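Local coordinates for protein Z5138 gene product (Escherichia coli, PDB 1XOU) that probably acts as a type III secretion chaperone for the filament protein EspA and for EspB, pairing with another protein through its helices, at residues 56-59 against 60-64; 19-22 against 23-27. The protein carries 1 engineered substitution. All coordinates share one frame; numbering follows the deposited sequence.

Contact 1: residues 56-59 against 60-64; sequences NKLI and EGYTY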
# COMPACT_ATOMS: atom_id res chain seq x y z
N ASN B 56 -23.14 4.25 7.53
CA ASN B 56 -23.09 3.13 8.46
C ASN B 56 -22.54 1.86 7.81
O ASN B 56 -21.83 1.08 8.45
CB ASN B 56 -24.47 2.84 9.04
CG ASN B 56 -25.09 4.05 9.70
OD1 ASN B 56 -24.40 4.87 10.31
ND2 ASN B 56 -26.41 4.17 9.59
N LYS B 57 -22.89 1.65 6.55
CA LYS B 57 -22.40 0.50 5.81
C LYS B 57 -20.88 0.65 5.68
O LYS B 57 -20.13 -0.31 5.85
CB LYS B 57 -23.06 0.40 4.42
CG LYS B 57 -24.40 -0.32 4.45
CD LYS B 57 -24.22 -1.67 5.14
CE LYS B 57 -25.53 -2.27 5.66
NZ LYS B 57 -25.27 -3.38 6.65
N LEU B 58 -20.44 1.87 5.39
CA LEU B 58 -19.02 2.18 5.25
C LEU B 58 -18.31 1.94 6.57
O LEU B 58 -17.27 1.28 6.62
CB LEU B 58 -18.83 3.64 4.85
CG LEU B 58 -18.41 3.88 3.41
CD1 LEU B 58 -18.28 5.38 3.18
CD2 LEU B 58 -17.10 3.18 3.12
N ILE B 59 -18.86 2.49 7.64
CA ILE B 59 -18.29 2.33 8.96
C ILE B 59 -18.11 0.86 9.32
O ILE B 59 -17.04 0.45 9.75
CB ILE B 59 -19.16 3.04 10.02
CG1 ILE B 59 -19.21 4.54 9.70
CG2 ILE B 59 -18.60 2.79 11.41
CD1 ILE B 59 -20.24 5.31 10.48
N GLU B 60 -19.15 0.05 9.12
CA GLU B 60 -19.04 -1.37 9.42
C GLU B 60 -17.99 -2.01 8.52
O GLU B 60 -17.23 -2.88 8.96
CB GLU B 60 -20.39 -2.06 9.23
CG GLU B 60 -21.37 -1.78 10.35
CD GLU B 60 -22.83 -2.06 9.98
OE1 GLU B 60 -23.71 -1.75 10.83
OE2 GLU B 60 -23.10 -2.57 8.86
N GLY B 61 -17.93 -1.54 7.27
CA GLY B 61 -16.97 -2.06 6.32
C GLY B 61 -15.54 -1.84 6.77
O GLY B 61 -14.72 -2.75 6.70
N TYR B 62 -15.25 -0.64 7.25
CA TYR B 62 -13.91 -0.31 7.72
C TYR B 62 -13.56 -0.84 9.10
O TYR B 62 -12.41 -0.74 9.54
CB TYR B 62 -13.71 1.21 7.73
CG TYR B 62 -13.15 1.77 6.45
CD1 TYR B 62 -13.97 2.05 5.35
CD2 TYR B 62 -11.78 2.03 6.33
CE1 TYR B 62 -13.45 2.57 4.17
CE2 TYR B 62 -11.25 2.55 5.15
CZ TYR B 62 -12.09 2.81 4.08
OH TYR B 62 -11.54 3.33 2.93
N THR B 63 -14.53 -1.40 9.80
CA THR B 63 -14.25 -1.88 11.15
C THR B 63 -14.12 -3.39 11.23
O THR B 63 -13.20 -3.90 11.86
CB THR B 63 -15.32 -1.41 12.10
OG1 THR B 63 -16.60 -1.62 11.49
CG2 THR B 63 -15.13 0.07 12.40
N TYR B 64 -15.06 -4.11 10.63
CA TYR B 64 -14.95 -5.56 10.62
C TYR B 64 -15.40 -6.13 9.28
O TYR B 64 -15.63 -7.33 9.17
CB TYR B 64 -15.77 -6.20 11.77
CG TYR B 64 -17.24 -5.86 11.76
CD1 TYR B 64 -17.69 -4.63 12.24
CD2 TYR B 64 -18.17 -6.74 11.21
CE1 TYR B 64 -19.04 -4.28 12.16
CE2 TYR B 64 -19.52 -6.40 11.13
CZ TYR B 64 -19.95 -5.16 11.60
OH TYR B 64 -21.28 -4.80 11.50

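Contact 2: residues 19-22 against 23-27; sequences SEIE and AIKKI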
# COMPACT_ATOMS: atom_id res chain seq x y z
N SER B 19 8.91 2.64 -8.17
CA SER B 19 7.65 3.11 -8.74
C SER B 19 6.50 2.68 -7.83
O SER B 19 5.59 3.46 -7.56
CB SER B 19 7.42 2.51 -10.13
OG SER B 19 8.40 2.95 -11.04
N GLU B 20 6.57 1.44 -7.37
CA GLU B 20 5.55 0.91 -6.49
C GLU B 20 5.51 1.71 -5.21
O GLU B 20 4.44 1.86 -4.61
CB GLU B 20 5.84 -0.57 -6.21
CG GLU B 20 4.64 -1.46 -6.48
CD GLU B 20 4.04 -1.19 -7.85
OE1 GLU B 20 2.99 -1.80 -8.19
OE2 GLU B 20 4.61 -0.38 -8.61
N ILE B 21 6.66 2.23 -4.78
CA ILE B 21 6.71 3.04 -3.57
C ILE B 21 6.01 4.39 -3.82
O ILE B 21 5.15 4.81 -3.06
CB ILE B 21 8.14 3.35 -3.11
CG1 ILE B 21 9.03 2.10 -3.19
CG2 ILE B 21 8.11 3.90 -1.69
CD1 ILE B 21 8.59 0.97 -2.33
N GLU B 22 6.38 5.05 -4.91
CA GLU B 22 5.77 6.33 -5.22
C GLU B 22 4.27 6.18 -5.46
O GLU B 22 3.49 7.03 -5.04
CB GLU B 22 6.43 6.96 -6.44
CG GLU B 22 7.94 7.17 -6.30
CD GLU B 22 8.31 8.02 -5.10
OE1 GLU B 22 7.74 9.13 -4.95
OE2 GLU B 22 9.19 7.60 -4.31
N ALA B 23 3.88 5.10 -6.14
CA ALA B 23 2.47 4.84 -6.44
C ALA B 23 1.69 4.77 -5.13
O ALA B 23 0.63 5.39 -5.00
CB ALA B 23 2.33 3.53 -7.19
N ILE B 24 2.23 4.01 -4.18
CA ILE B 24 1.61 3.84 -2.88
C ILE B 24 1.55 5.16 -2.15
O ILE B 24 0.50 5.54 -1.62
CB ILE B 24 2.37 2.78 -2.06
CG1 ILE B 24 2.22 1.42 -2.76
CG2 ILE B 24 1.86 2.73 -0.61
CD1 ILE B 24 3.08 0.32 -2.22
N LYS B 25 2.68 5.88 -2.12
CA LYS B 25 2.72 7.18 -1.46
C LYS B 25 1.65 8.09 -2.07
O LYS B 25 1.02 8.89 -1.36
CB LYS B 25 4.11 7.80 -1.60
CG LYS B 25 5.20 6.99 -0.90
CD LYS B 25 6.60 7.61 -1.04
CE LYS B 25 6.81 8.75 -0.05
NZ LYS B 25 8.26 9.16 0.08
N LYS B 26 1.44 7.97 -3.38
CA LYS B 26 0.42 8.77 -4.05
C LYS B 26 -0.97 8.32 -3.63
O LYS B 26 -1.81 9.16 -3.30
CB LYS B 26 0.55 8.66 -5.57
CG LYS B 26 1.78 9.32 -6.18
CD LYS B 26 1.85 9.00 -7.68
CE LYS B 26 2.95 9.77 -8.39
NZ LYS B 26 2.79 9.65 -9.87
N ILE B 27 -1.22 7.01 -3.66
CA ILE B 27 -2.52 6.46 -3.27
C ILE B 27 -2.87 6.97 -1.86
O ILE B 27 -4.02 7.32 -1.57
CB ILE B 27 -2.50 4.92 -3.17
CG1 ILE B 27 -1.99 4.30 -4.48
CG2 ILE B 27 -3.90 4.41 -2.85
CD1 ILE B 27 -2.91 4.47 -5.65

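Contact 1: residues 56-59 against 60-64
Glu60 reaches back along helix 49-64 to Lys57, and its side chain can be followed from CB to carboxylate. CB lies 3.5 Å from Asn56 O, and CG stays beside that same carbonyl oxygen. With CG anti to its own carbonyl carbon (chi1 -76°) and the chain extended beyond it, the side chain runs back over the preceding turn instead of standing straight off the helix. CD passes 3.6 Å from Asn56 O, and OE1 stays 4.1 Å from Asn56 O. OE2 ends in a salt bridge, 3.2 Å from Lys57 NZ, and takes the ammonium group on its syn lone pair. Lys57 bends at chi2 (-52°), and its chain crosses that of Glu60 at an angle. This is an i to i+3 ion pair on the solvent side of an amphipathic helix. Cut back to an alanine, the Glu60 position would probably leave the Lys57 ammonium without its carboxylate mate and freer to turn into solvent. Beneath the side chains run i to i+4 backbone bonds: Glu60 N to Asn56 O, Gly61 N to Lys57 O and Tyr62 N to Leu58 O. Leu58 and Tyr62, buried, lie alongside each other and point the same way, with Leu58 CD2 3.8 Å from Tyr62 CE1; Leu58 O sits at the edge of the tyrosine ring, in its plane. Leu58 also packs on Val38 and Tyr62 on Phe31, both of helix 3-47, while Tyr62 OH is hydrogen-bonded to a polar side chain of the partner protein's chain. Near the end of the helix, Thr63 OG1 stands 2.7 Å from Ile59 O and 2.9 Å from Glu60 O, two possible acceptors for its single proton.

Contact 2: residues 19-22 against 23-27
In Lys25, CG anti to its own carbonyl carbon (chi1 -64°) and a straight chi2 carry CD back beside Ile21 and Glu22, one turn earlier in the long amphipathic helix 3-47; the bend at chi3 (81°) only then turns CE and NZ. Its CD approaches Ile21 CG2 at 4.1 Å, the two side chains crossing rather than running parallel. Glu22, folded at chi2 (-57°), runs alongside Lys25 and points the same way. Their charges are close without pairing directly: Glu22 OE2 is 4.8 Å from Lys25 NZ, near enough for a probable mild attraction. The turn itself is held by i to i+4 backbone bonds, among them Lys25 N to Ile21 O, 2.9 Å long and nearly straight. On the buried side of the helix, Ile21 and Ile24 pack on apolar side chains of the other protein's chain, and Glu20 OE1 forms a salt bridge with a basic side chain of that same neighbouring chain. Ser19, on the exposed side, hydrogen-bonds through OG to Lys15 O. Lys26 carries its methylene chain past the backbone of the preceding turn, with CD 3.7 Å from Glu22 O.

Each contact lies within a single helix, and they come in series along the chain: residues 19-27 within helix 3-47, then residues 56-64 within helix 49-64. Their centres are 25 Å apart and their nearest atoms about 10 Å, so they do not touch. Contact 2 lies nearer the centre of the chain, contact 1 toward the end of its helix, just before helix 66-83 begins. Each turns a mainly apolar side to the other protein, with Glu20 of contact 2 as a charged exception, and most of its charged residues outward, consistent with a chaperone whose separate helices share in holding one partner. Contact 1 also packs against helix 3-47, the helix that carries contact 2.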